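Local coordinates for putative effector, AYWB SAP54-like protein ('Echinacea purpurea' witches'-broom phytoplasma, PDB 6INR), which is a phytoplasma effector that causes phyllody, the leaf-like transformation of flowers, probably by binding MADS transcription factors of the host plant, at residues K68-I71 against D72-E76; H19-T22 against I23-N26. All coordinates share one frame; numbering follows the deposited sequence.

Interaction 1. Residues K68-I71 against D72-E76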
# COMPACT_ATOMS: atom_id res chain seq x y z
N LYS A 68 5.39 -3.82 4.82
CA LYS A 68 5.97 -2.50 5.08
C LYS A 68 6.68 -2.01 3.82
O LYS A 68 6.62 -0.84 3.48
CB LYS A 68 6.94 -2.51 6.27
CG LYS A 68 6.26 -2.67 7.64
CD LYS A 68 7.20 -3.34 8.64
CE LYS A 68 8.10 -2.32 9.32
NZ LYS A 68 9.11 -3.00 10.19
N GLN A 69 7.33 -2.92 3.12
CA GLN A 69 8.04 -2.58 1.87
C GLN A 69 7.05 -2.21 0.79
O GLN A 69 7.25 -1.28 0.03
CB GLN A 69 8.92 -3.73 1.40
CG GLN A 69 9.83 -4.21 2.51
CD GLN A 69 10.56 -5.49 2.19
OE1 GLN A 69 10.01 -6.42 1.59
NE2 GLN A 69 11.83 -5.56 2.63
N LEU A 70 5.96 -2.96 0.75
CA LEU A 70 4.84 -2.73 -0.15
C LEU A 70 4.29 -1.34 0.11
O LEU A 70 4.11 -0.55 -0.80
CB LEU A 70 3.76 -3.79 0.09
CG LEU A 70 2.89 -4.32 -1.03
CD1 LEU A 70 3.63 -5.14 -2.06
CD2 LEU A 70 1.84 -5.19 -0.38
N ILE A 71 4.05 -1.03 1.37
CA ILE A 71 3.47 0.27 1.72
C ILE A 71 4.46 1.35 1.31
O ILE A 71 4.09 2.47 0.93
CB ILE A 71 3.17 0.43 3.23
CG1 ILE A 71 1.98 -0.44 3.64
CG2 ILE A 71 2.87 1.90 3.57
CD1 ILE A 71 1.46 -0.17 5.04
N ASP A 72 5.73 0.98 1.33
CA ASP A 72 6.82 1.93 1.10
C ASP A 72 6.86 2.39 -0.33
O ASP A 72 6.98 3.58 -0.59
CB ASP A 72 8.19 1.34 1.46
CG ASP A 72 8.58 1.61 2.91
OD1 ASP A 72 8.24 2.71 3.43
OD2 ASP A 72 9.23 0.74 3.54
N ASN A 73 6.76 1.43 -1.25
CA ASN A 73 6.66 1.71 -2.70
C ASN A 73 5.44 2.52 -3.02
O ASN A 73 5.49 3.46 -3.79
CB ASN A 73 6.59 0.44 -3.54
CG ASN A 73 7.83 -0.38 -3.41
OD1 ASN A 73 8.83 -0.11 -4.08
ND2 ASN A 73 7.80 -1.35 -2.51
N GLN A 74 4.33 2.12 -2.41
CA GLN A 74 3.04 2.72 -2.75
C GLN A 74 3.03 4.17 -2.38
O GLN A 74 2.50 4.99 -3.11
CB GLN A 74 1.90 1.96 -2.09
CG GLN A 74 1.88 0.54 -2.61
CD GLN A 74 0.91 -0.35 -1.91
OE1 GLN A 74 0.59 -0.15 -0.76
NE2 GLN A 74 0.42 -1.36 -2.64
N LYS A 75 3.69 4.51 -1.28
CA LYS A 75 3.82 5.93 -0.92
C LYS A 75 4.76 6.66 -1.88
O LYS A 75 4.58 7.83 -2.20
CB LYS A 75 4.32 6.09 0.51
CG LYS A 75 3.40 5.49 1.55
CD LYS A 75 3.56 6.17 2.89
CE LYS A 75 4.95 5.98 3.47
NZ LYS A 75 5.09 6.66 4.79
N GLU A 76 5.74 5.94 -2.37
CA GLU A 76 6.59 6.44 -3.47
C GLU A 76 5.75 6.77 -4.72
O GLU A 76 5.79 7.89 -5.26
CB GLU A 76 7.65 5.39 -3.88
CG GLU A 76 9.05 5.57 -3.32
CD GLU A 76 10.08 4.71 -4.07
OE1 GLU A 76 10.04 3.46 -3.90
OE2 GLU A 76 10.91 5.27 -4.83
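Ile-71 and Lys-75 meet one turn apart on the same helix, CG2 of the isoleucine lying 4.2 Å from CG of the lysine. Their side chains cross at a slant and touch near their bases. With chi1 of -71°, Ile-71 sets CG2 opposite its own backbone N and beside the carbonyl carbon, where the branch can meet the following turn. The lysine CG also rests 3.2 Å from Ile-71 O, the carbonyl that accepts Lys-75 N at 3.0 Å. Both segments belong to helix 55-84, the second arm of a helical hairpin, and Ile-71 reaches across to Asn-37 on helix 16-49. Leu-70 touches Asn-37 as well. Its CG makes a loose contact with Gln-74 NE2, while the methylene CG of Gln-74 sits 3.1 Å from Leu-70 O. The amide end of Gln-74 is turned to the other helix, its OE1 hydrogen-bonded to Asn-37 ND2, and its side chain also packs on Ile-34. Asp-72 is held differently. Its amide is shared weakly between two carbonyls, Lys-68 O and Gln-69 O, with N-H...O angles of 127° and 122°. Its carboxylate folds back over the preceding turn, bringing OD2 to 3.1 Å from Lys-68 O; both are acceptors, so this approach is probably electrostatically unfavourable. The ammonium group of Lys-68 is paired with Glu-65.

Interaction 2. Residues H19-T22 against I23-N26. With CD (cadmium ion), chain D.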
# COMPACT_ATOMS: atom_id res chain seq x y z
N HIS A 19 -7.06 13.35 -18.37
CA HIS A 19 -5.78 12.89 -17.84
C HIS A 19 -5.85 12.84 -16.31
O HIS A 19 -5.44 11.88 -15.67
CB HIS A 19 -4.67 13.84 -18.35
CG HIS A 19 -3.33 13.68 -17.66
ND1 HIS A 19 -2.45 12.66 -17.98
CD2 HIS A 19 -2.73 14.41 -16.70
CE1 HIS A 19 -1.37 12.77 -17.23
NE2 HIS A 19 -1.51 13.82 -16.44
N ASN A 20 -6.44 13.88 -15.74
CA ASN A 20 -6.57 13.98 -14.28
C ASN A 20 -7.55 13.03 -13.64
O ASN A 20 -7.37 12.64 -12.50
CB ASN A 20 -6.91 15.41 -13.86
CG ASN A 20 -5.70 16.29 -13.82
OD1 ASN A 20 -4.69 16.04 -14.51
ND2 ASN A 20 -5.76 17.32 -13.00
N LEU A 21 -8.61 12.66 -14.34
CA LEU A 21 -9.59 11.70 -13.76
C LEU A 21 -8.92 10.34 -13.73
O LEU A 21 -9.01 9.60 -12.78
CB LEU A 21 -10.93 11.68 -14.52
CG LEU A 21 -11.66 13.02 -14.60
CD1 LEU A 21 -12.94 12.93 -15.43
CD2 LEU A 21 -11.97 13.57 -13.21
N THR A 22 -8.14 10.08 -14.75
CA THR A 22 -7.39 8.84 -14.77
C THR A 22 -6.38 8.79 -13.62
O THR A 22 -6.25 7.77 -12.95
CB THR A 22 -6.71 8.65 -16.10
OG1 THR A 22 -7.71 8.28 -17.05
CG2 THR A 22 -5.70 7.54 -16.03
N ILE A 23 -5.67 9.89 -13.39
CA ILE A 23 -4.64 9.90 -12.31
C ILE A 23 -5.32 9.80 -10.95
O ILE A 23 -4.95 8.98 -10.13
CB ILE A 23 -3.67 11.12 -12.30
CG1 ILE A 23 -2.86 11.24 -13.62
CG2 ILE A 23 -2.68 10.99 -11.15
CD1 ILE A 23 -2.02 10.02 -13.94
N GLU A 24 -6.31 10.64 -10.72
CA GLU A 24 -7.06 10.60 -9.46
C GLU A 24 -7.57 9.22 -9.10
O GLU A 24 -7.53 8.84 -7.94
CB GLU A 24 -8.21 11.59 -9.47
CG GLU A 24 -7.70 13.02 -9.47
CD GLU A 24 -8.77 14.05 -9.16
OE1 GLU A 24 -9.86 13.97 -9.77
OE2 GLU A 24 -8.52 14.93 -8.29
N GLU A 25 -8.04 8.47 -10.09
CA GLU A 25 -8.54 7.12 -9.84
C GLU A 25 -7.39 6.23 -9.39
O GLU A 25 -7.51 5.41 -8.49
CB GLU A 25 -9.23 6.55 -11.08
CG GLU A 25 -9.70 5.10 -10.98
CD GLU A 25 -10.38 4.57 -12.24
OE1 GLU A 25 -9.94 4.93 -13.37
OE2 GLU A 25 -11.35 3.77 -12.12
N ASN A 26 -6.27 6.38 -10.06
CA ASN A 26 -5.03 5.67 -9.68
C ASN A 26 -4.60 5.97 -8.25
O ASN A 26 -4.12 5.11 -7.51
CB ASN A 26 -3.92 6.03 -10.64
CG ASN A 26 -3.98 5.23 -11.93
OD1 ASN A 26 -4.21 4.03 -11.90
ND2 ASN A 26 -3.71 5.88 -13.05
CD CD D . -2.44 11.16 -20.04
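His-19 and Ile-23 stand side by side one helical turn apart, their side chains pointing the same way. The histidine CB is 3.9 Å from a cadmium ion. From there the chain runs with CG anti to the backbone N (chi1 168°), beside its own carbonyl carbon, and this swings the ring out from the helix, alongside Ile-23. CG, bonded to the ligating nitrogen, lies 3.6 Å from the cadmium, and the next atom, ND1, binds the metal at 2.5 Å. The ion sits at the ring edge and in the ring plane. CE1, between the two nitrogens, passes 3.4 Å from the cadmium. NE2, at the far side of the ring, comes 4.1 Å from Ile-23 CG1. The ring turns one face to this methylene, which stands above it, offset toward the rim, in a CH-pi contact with 4.3 Å from CG1 to the ring centroid and a direction 19° off the normal. The same CG1 lies 3.4 Å from His-19 O, which accepts Ile-23 N at 3.0 Å. One ring is thus used twice, its edge for the metal and its face for a buried aliphatic side chain. Ile-23 also packs against Tyr-81, Leu-84 and Leu-85, while Asn-20 OD1 takes a hydrogen bond from the backbone N of Asn-86. The arrangement is an i to i+4 pairing near the start of helix 16-49, where the open end of a two-helix hairpin brings the first helix against the end of the second.

Read from the N terminus, interaction 2 comes first, near the start of helix 16-49, and it closes before interaction 1 opens around the middle of helix 55-84. The two are in series, neither nested nor crossed, and each spans only consecutive turns of one helix, so neither closes a loop. The hairpin connection lies between them in the chain. The centres of interactions 1 and 2 are about 20 Å apart, their nearest atoms about 8 Å apart. Both help join the two arms: residues 19-26 meet the C-terminal end of the chain around Tyr-81 to Asn-86, whereas side chains of 68-76, among them Ile-71 and Gln-74, touch Ile-34, Asn-37 and Ile-41 farther along the first helix.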